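Local coordinates for protein 2-oxoglutarate carboxylase small subunit (Hydrogenobacter thermophilus, PDB 7KCT) that belongs to the biotin carboxylase family, is built round an ATP-grasp domain and binds ADP, magnesium and bicarbonate, at residues E119-K124 with E129-A134; K269-I274 with G280-I285. All coordinates share one frame; numbering follows the deposited sequence.

Interaction 1: E119-K124 with E129-A134; sequences ELMGDK and EVMKRA. With ADP (adenosine-5'-diphosphate), chain C.
Leu120 meets Val130, and Met121 meets Met131, across a turn joining helix 115-120 to helix 124-133 in the ATP-grasp part of the chain. Contacts between the two segments are wholly apolar. Leu120 and Val130 reach for each other tip to tip, with CD1 of Leu120 4.2 Å from CG2 of Val130. The methionines instead cross at about a right angle: both chains are bent at the second and third torsions, and the terminal CE of Met121 arrives 4.2 Å from SD of Met131. The turn itself is held by polar groups. Asp123 occupies the N-cap position, OD1 accepting from the backbone N of Arg126, while the Arg126 side chain ties down Glu119 O and Leu120 O. OD2 of Asp123 pairs with Arg202, and these three residues, Asp123, Arg126 and Arg202, line the bicarbonate pocket.

Lys124, first in the second helix, carries the same corner to the nucleotide. Its chain leaves CB and CG without touching ADP, then CD comes within 3.8 Å of ADP O2A. CE comes closer still, 3.1 Å from ADP O3B. With a bend at the last torsion (chi4 119°), Lys124 NZ lies 3.4 Å from both O3A and O3B of ADP; its weak hydrogen bond goes to O3A, with Ala167 O as a second, weak partner.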
loop_
_atom_site.group_PDB
_atom_site.type_symbol
_atom_site.label_atom_id
_atom_site.label_comp_id
_atom_site.label_asym_id
_atom_site.label_seq_id
_atom_site.Cartn_x
_atom_site.Cartn_y
_atom_site.Cartn_z
ATOM N N GLU A 119 4.317 34.454 6.940
ATOM C CA GLU A 119 3.986 35.507 7.888
ATOM C C GLU A 119 2.655 36.174 7.550
ATOM O O GLU A 119 1.884 36.531 8.438
ATOM C CB GLU A 119 5.095 36.534 7.869
ATOM C CG GLU A 119 5.292 37.373 9.091
ATOM C CD GLU A 119 6.584 38.128 8.899
ATOM O OE1 GLU A 119 6.637 38.906 7.918
ATOM O OE2 GLU A 119 7.559 37.883 9.646
ATOM N N LEU A 120 2.398 36.409 6.279
ATOM C CA LEU A 120 1.140 37.023 5.890
ATOM C C LEU A 120 -0.069 36.186 6.320
ATOM O O LEU A 120 -1.041 36.721 6.860
ATOM C CB LEU A 120 1.129 37.225 4.393
ATOM C CG LEU A 120 -0.155 37.758 3.779
ATOM C CD1 LEU A 120 -0.377 39.237 4.136
ATOM C CD2 LEU A 120 -0.208 37.531 2.260
ATOM N N MET A 121 -0.071 34.895 5.994
ATOM C CA MET A 121 -1.196 34.015 6.249
ATOM C C MET A 121 -1.163 33.395 7.615
ATOM O O MET A 121 -1.982 32.513 7.882
ATOM C CB MET A 121 -1.246 32.929 5.191
ATOM C CG MET A 121 -1.274 33.585 3.877
ATOM S SD MET A 121 -2.683 34.759 3.603
ATOM C CE MET A 121 -4.169 33.745 3.191
ATOM N N GLY A 122 -0.312 33.887 8.493
ATOM C CA GLY A 122 -0.159 33.354 9.830
ATOM C C GLY A 122 -1.159 33.858 10.827
ATOM O O GLY A 122 -1.193 33.383 11.961
ATOM N N ASP A 123 -1.980 34.811 10.431
ATOM C CA ASP A 123 -3.026 35.345 11.276
ATOM C C ASP A 123 -4.325 35.129 10.525
ATOM O O ASP A 123 -4.427 35.510 9.359
ATOM C CB ASP A 123 -2.756 36.815 11.568
ATOM C CG ASP A 123 -3.899 37.484 12.278
ATOM O OD1 ASP A 123 -4.829 37.943 11.569
ATOM O OD2 ASP A 123 -3.893 37.529 13.536
ATOM N N LYS A 124 -5.300 34.484 11.180
ATOM C CA LYS A 124 -6.524 34.108 10.467
ATOM C C LYS A 124 -7.301 35.337 9.997
ATOM O O LYS A 124 -7.870 35.335 8.906
ATOM C CB LYS A 124 -7.437 33.228 11.343
ATOM C CG LYS A 124 -6.940 31.778 11.639
ATOM C CD LYS A 124 -8.122 30.811 12.038
ATOM C CE LYS A 124 -7.619 29.553 12.758
ATOM N NZ LYS A 124 -8.153 29.381 14.162
ATOM N N GLU A 129 -9.238 38.603 5.208
ATOM C CA GLU A 129 -9.276 39.855 4.442
ATOM C C GLU A 129 -8.546 39.711 3.110
ATOM O O GLU A 129 -9.060 40.128 2.064
ATOM C CB GLU A 129 -8.694 41.008 5.273
ATOM N N VAL A 130 -7.359 39.085 3.116
ATOM C CA VAL A 130 -6.644 38.873 1.862
ATOM C C VAL A 130 -7.497 38.047 0.912
ATOM O O VAL A 130 -7.588 38.346 -0.287
ATOM C CB VAL A 130 -5.291 38.169 2.113
ATOM C CG1 VAL A 130 -4.679 37.827 0.808
ATOM C CG2 VAL A 130 -4.361 39.084 2.910
ATOM N N MET A 131 -8.120 36.947 1.424
ATOM C CA MET A 131 -8.908 36.087 0.523
ATOM C C MET A 131 -10.120 36.845 0.015
ATOM O O MET A 131 -10.512 36.687 -1.133
ATOM C CB MET A 131 -9.367 34.785 1.217
ATOM C CG MET A 131 -8.150 33.931 1.602
ATOM S SD MET A 131 -7.067 33.609 0.160
ATOM C CE MET A 131 -7.656 32.190 -0.680
ATOM N N LYS A 132 -10.770 37.624 0.893
ATOM C CA LYS A 132 -11.923 38.454 0.507
ATOM C C LYS A 132 -11.573 39.370 -0.660
ATOM O O LYS A 132 -12.238 39.353 -1.700
ATOM C CB LYS A 132 -12.383 39.273 1.721
ATOM C CG LYS A 132 -13.812 39.880 1.675
ATOM C CD LYS A 132 -14.139 40.521 3.061
ATOM C CE LYS A 132 -15.612 40.891 3.237
ATOM N NZ LYS A 132 -15.879 41.582 4.550
ATOM N N ARG A 133 -10.499 40.150 -0.518
ATOM C CA ARG A 133 -10.102 41.034 -1.602
ATOM C C ARG A 133 -9.756 40.273 -2.870
ATOM O O ARG A 133 -9.796 40.867 -3.947
ATOM C CB ARG A 133 -8.919 41.903 -1.179
ATOM C CG ARG A 133 -9.304 43.187 -0.446
ATOM C CD ARG A 133 -8.120 44.156 -0.202
ATOM N NE ARG A 133 -7.530 43.924 1.113
ATOM C CZ ARG A 133 -6.318 43.421 1.329
ATOM N NH1 ARG A 133 -5.518 43.110 0.315
ATOM N NH2 ARG A 133 -5.902 43.233 2.574
ATOM N N ALA A 134 -9.396 38.982 -2.782
ATOM C CA ALA A 134 -9.042 38.211 -3.975
ATOM C C ALA A 134 -10.240 37.511 -4.610
ATOM O O ALA A 134 -10.083 36.821 -5.626
ATOM C CB ALA A 134 -7.946 37.188 -3.652
HETATM P PB ADP C . -7.466 25.381 13.491
HETATM O O1B ADP C . -7.258 25.025 14.921
HETATM O O2B ADP C . -7.727 24.423 12.356
HETATM O O3B ADP C . -6.681 26.591 13.023
HETATM P PA ADP C . -9.752 26.283 12.125
HETATM O O1A ADP C . -9.530 25.526 10.864
HETATM O O2A ADP C . -10.328 27.684 12.003
HETATM O O3A ADP C . -9.087 26.224 13.541
HETATM O "O5'" ADP C . -11.417 25.503 12.501
HETATM C "C5'" ADP C . -11.348 24.394 13.469
HETATM C "C4'" ADP C . -12.559 23.600 13.176
HETATM O "O4'" ADP C . -13.604 24.320 13.869
HETATM C "C3'" ADP C . -12.902 23.575 11.734
HETATM O "O3'" ADP C . -12.438 22.363 11.127
HETATM C "C2'" ADP C . -14.417 23.450 11.871
HETATM O "O2'" ADP C . -14.822 22.110 12.349
HETATM C "C1'" ADP C . -14.752 24.351 13.025
HETATM N N9 ADP C . -15.045 25.732 12.572
HETATM C C8 ADP C . -14.163 26.771 12.247
HETATM N N7 ADP C . -14.838 27.899 11.904
HETATM C C5 ADP C . -16.188 27.552 11.979
HETATM C C6 ADP C . -17.380 28.282 11.740
HETATM N N6 ADP C . -17.311 29.578 11.337
HETATM N N1 ADP C . -18.598 27.696 11.859
HETATM C C2 ADP C . -18.564 26.407 12.277
HETATM N N3 ADP C . -17.526 25.599 12.552
HETATM C C4 ADP C . -16.328 26.217 12.393
#

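Interaction 2: K269-I274 with G280-I285; sequences KAAKEI and GTMEFI. With MG (magnesium ion), chain E; ADP (adenosine-5'-diphosphate), chain C.
Met282 points from strand 278-286 at the helix carrying Ala270 and Ala271, while its neighbour Glu283 points to the opposite face of the sheet, where the magnesium ion and ADP lie. This is a clear case of one strand serving two environments.

On the helix side, Met282 has CG beside the backbone N (chi1 -62°) and runs out nearly extended, with a modest twist at the last torsion (chi3 -148°) bringing CE to the helix. The methyl stands 4.3 Å from CB of Ala270 and equally far from CB of Ala271, so one carbon bridges two successive small residues. The same CE is also 4.1 Å from the backbone N of Ala271. Short alanine side chains thus let the methyl come up close to the helix backbone in a buried packing contact made by apolar side chains.

On the other face Glu283 stretches straight beyond CG and binds the metal through one oxygen, OE2 being 2.2 Å from magnesium. The sphere is completed by Glu296, two waters, and ADP O2B and O1A. OE1 stays off the metal, 3.6 Å from magnesium, and takes a hydrogen bond from water 1, a salt bridge from Lys245 and a hydrogen bond from Gln302, which together should fix the carboxylate's rotation. Two residues along, Ile285 lies against the adenine, CG1 3.8 Å from ADP C5. A helix packed on one side of an antiparallel sheet, with acidic metal ligands and nucleotide on the other, is characteristic of the ATP-grasp fold.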
loop_
_atom_site.group_PDB
_atom_site.type_symbol
_atom_site.label_atom_id
_atom_site.label_comp_id
_atom_site.label_asym_id
_atom_site.label_seq_id
_atom_site.Cartn_x
_atom_site.Cartn_y
_atom_site.Cartn_z
ATOM N N LYS A 269 -6.425 31.248 -8.159
ATOM C CA LYS A 269 -6.315 32.699 -8.359
ATOM C C LYS A 269 -5.805 33.398 -7.119
ATOM O O LYS A 269 -4.948 34.276 -7.192
ATOM C CB LYS A 269 -7.679 33.286 -8.756
ATOM C CG LYS A 269 -7.677 34.807 -9.055
ATOM C CD LYS A 269 -9.079 35.356 -9.375
ATOM C CE LYS A 269 -9.083 36.884 -9.361
ATOM N NZ LYS A 269 -7.978 37.438 -10.210
ATOM N N ALA A 270 -6.321 33.034 -5.960
ATOM C CA ALA A 270 -5.863 33.702 -4.756
ATOM C C ALA A 270 -4.435 33.294 -4.408
ATOM O O ALA A 270 -3.669 34.101 -3.878
ATOM C CB ALA A 270 -6.843 33.422 -3.630
ATOM N N ALA A 271 -4.074 32.032 -4.668
ATOM C CA ALA A 271 -2.710 31.558 -4.429
ATOM C C ALA A 271 -1.704 32.315 -5.291
ATOM O O ALA A 271 -0.643 32.735 -4.808
ATOM C CB ALA A 271 -2.640 30.053 -4.709
ATOM N N LYS A 272 -2.000 32.460 -6.576
ATOM C CA LYS A 272 -1.130 33.243 -7.453
ATOM C C LYS A 272 -1.037 34.692 -6.991
ATOM O O LYS A 272 0.039 35.294 -7.046
ATOM C CB LYS A 272 -1.649 33.188 -8.882
ATOM C CG LYS A 272 -1.474 31.883 -9.567
ATOM C CD LYS A 272 -2.316 31.827 -10.836
ATOM C CE LYS A 272 -1.790 30.782 -11.826
ATOM N NZ LYS A 272 -0.754 31.393 -12.745
ATOM N N GLU A 273 -2.137 35.259 -6.491
ATOM C CA GLU A 273 -2.109 36.668 -6.081
ATOM C C GLU A 273 -1.118 36.898 -4.951
ATOM O O GLU A 273 -0.478 37.952 -4.883
ATOM C CB GLU A 273 -3.497 37.153 -5.635
ATOM C CG GLU A 273 -4.476 37.476 -6.760
ATOM C CD GLU A 273 -5.765 38.153 -6.255
ATOM O OE1 GLU A 273 -5.713 38.995 -5.318
ATOM O OE2 GLU A 273 -6.838 37.827 -6.802
ATOM N N ILE A 274 -1.009 35.956 -4.016
ATOM C CA ILE A 274 -0.067 36.150 -2.916
ATOM C C ILE A 274 1.283 35.499 -3.221
ATOM O O ILE A 274 2.130 35.370 -2.329
ATOM C CB ILE A 274 -0.634 35.632 -1.576
ATOM C CG1 ILE A 274 -0.862 34.122 -1.605
ATOM C CG2 ILE A 274 -1.926 36.344 -1.207
ATOM C CD1 ILE A 274 -1.309 33.549 -0.270
ATOM N N GLY A 280 0.229 23.834 -0.085
ATOM C CA GLY A 280 -0.535 24.566 0.907
ATOM C C GLY A 280 -1.979 24.154 0.772
ATOM O O GLY A 280 -2.370 23.531 -0.210
ATOM N N THR A 281 -2.765 24.469 1.789
ATOM C CA THR A 281 -4.163 24.080 1.819
ATOM C C THR A 281 -5.021 25.265 2.224
ATOM O O THR A 281 -4.678 25.961 3.176
ATOM C CB THR A 281 -4.388 22.917 2.821
ATOM O OG1 THR A 281 -3.786 21.731 2.287
ATOM C CG2 THR A 281 -5.890 22.722 3.074
ATOM N N MET A 282 -6.165 25.448 1.555
ATOM C CA MET A 282 -7.177 26.438 1.937
ATOM C C MET A 282 -8.390 25.729 2.521
ATOM O O MET A 282 -8.949 24.848 1.876
ATOM C CB MET A 282 -7.550 27.282 0.739
ATOM C CG MET A 282 -6.333 28.034 0.258
ATOM S SD MET A 282 -7.087 29.302 -0.662
ATOM C CE MET A 282 -5.887 29.597 -1.950
ATOM N N GLU A 283 -8.746 26.059 3.770
ATOM C CA GLU A 283 -9.815 25.343 4.440
ATOM C C GLU A 283 -11.076 26.206 4.381
ATOM O O GLU A 283 -11.000 27.429 4.591
ATOM C CB GLU A 283 -9.428 25.030 5.882
ATOM C CG GLU A 283 -8.097 24.226 5.989
ATOM C CD GLU A 283 -7.814 23.643 7.382
ATOM O OE1 GLU A 283 -7.311 22.504 7.447
ATOM O OE2 GLU A 283 -8.023 24.324 8.421
ATOM N N PHE A 284 -12.208 25.556 4.053
ATOM C CA PHE A 284 -13.556 26.121 3.939
ATOM C C PHE A 284 -14.511 25.406 4.895
ATOM O O PHE A 284 -14.331 24.227 5.195
ATOM C CB PHE A 284 -14.109 25.922 2.543
ATOM C CG PHE A 284 -13.362 26.628 1.501
ATOM C CD1 PHE A 284 -12.171 26.110 1.018
ATOM C CD2 PHE A 284 -13.840 27.829 0.990
ATOM C CE1 PHE A 284 -11.504 26.764 0.043
ATOM C CE2 PHE A 284 -13.168 28.500 0.015
ATOM C CZ PHE A 284 -11.997 27.976 -0.456
ATOM N N ILE A 285 -15.526 26.119 5.365
ATOM C CA ILE A 285 -16.722 25.562 5.998
ATOM C C ILE A 285 -17.835 25.581 4.953
ATOM O O ILE A 285 -18.021 26.582 4.253
ATOM C CB ILE A 285 -17.126 26.384 7.230
ATOM C CG1 ILE A 285 -16.143 26.247 8.384
ATOM C CG2 ILE A 285 -18.521 25.984 7.717
ATOM C CD1 ILE A 285 -16.041 24.846 8.911
HETATM MG MG MG E . -7.651 24.285 10.567
HETATM P PB ADP C . -7.466 25.381 13.491
HETATM O O1B ADP C . -7.258 25.025 14.921
HETATM O O2B ADP C . -7.727 24.423 12.356
HETATM O O3B ADP C . -6.681 26.591 13.023
HETATM P PA ADP C . -9.752 26.283 12.125
HETATM O O1A ADP C . -9.530 25.526 10.864
HETATM O O2A ADP C . -10.328 27.684 12.003
HETATM O O3A ADP C . -9.087 26.224 13.541
HETATM O "O5'" ADP C . -11.417 25.503 12.501
HETATM C "C5'" ADP C . -11.348 24.394 13.469
HETATM C "C4'" ADP C . -12.559 23.600 13.176
HETATM O "O4'" ADP C . -13.604 24.320 13.869
HETATM C "C3'" ADP C . -12.902 23.575 11.734
HETATM O "O3'" ADP C . -12.438 22.363 11.127
HETATM C "C2'" ADP C . -14.417 23.450 11.871
HETATM O "O2'" ADP C . -14.822 22.110 12.349
HETATM C "C1'" ADP C . -14.752 24.351 13.025
HETATM N N9 ADP C . -15.045 25.732 12.572
HETATM C C8 ADP C . -14.163 26.771 12.247
HETATM N N7 ADP C . -14.838 27.899 11.904
HETATM C C5 ADP C . -16.188 27.552 11.979
HETATM C C6 ADP C . -17.380 28.282 11.740
HETATM N N6 ADP C . -17.311 29.578 11.337
HETATM N N1 ADP C . -18.598 27.696 11.859
HETATM C C2 ADP C . -18.564 26.407 12.277
HETATM N N3 ADP C . -17.526 25.599 12.552
HETATM C C4 ADP C . -16.328 26.217 12.393
HETATM O O HOH W 1 -5.723 22.964 10.128
HETATM O O HOH W 2 -8.505 22.570 10.788
#

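How the interactions relate
Both interactions belong to the ATP-grasp part of the chain, their centres about 9 Å apart, and helix 124-133 is where they meet: Val130 CG1 lies 3.7 Å from Ile274 CG2. Interaction 1 is only partly buried and joins two consecutive helices, whereas interaction 2 is wholly buried and seats helix 257-273 on the four-stranded antiparallel sheet that contains strand 278-286. Apolar packing makes each contact, yet each segment pair also sends a charged residue to the same ADP. The lysine of interaction 1 approaches the phosphates directly; the glutamate of interaction 2 reaches them through magnesium, so the diphosphate meets positive charge from both, the ammonium directly and the metal that the glutamate holds.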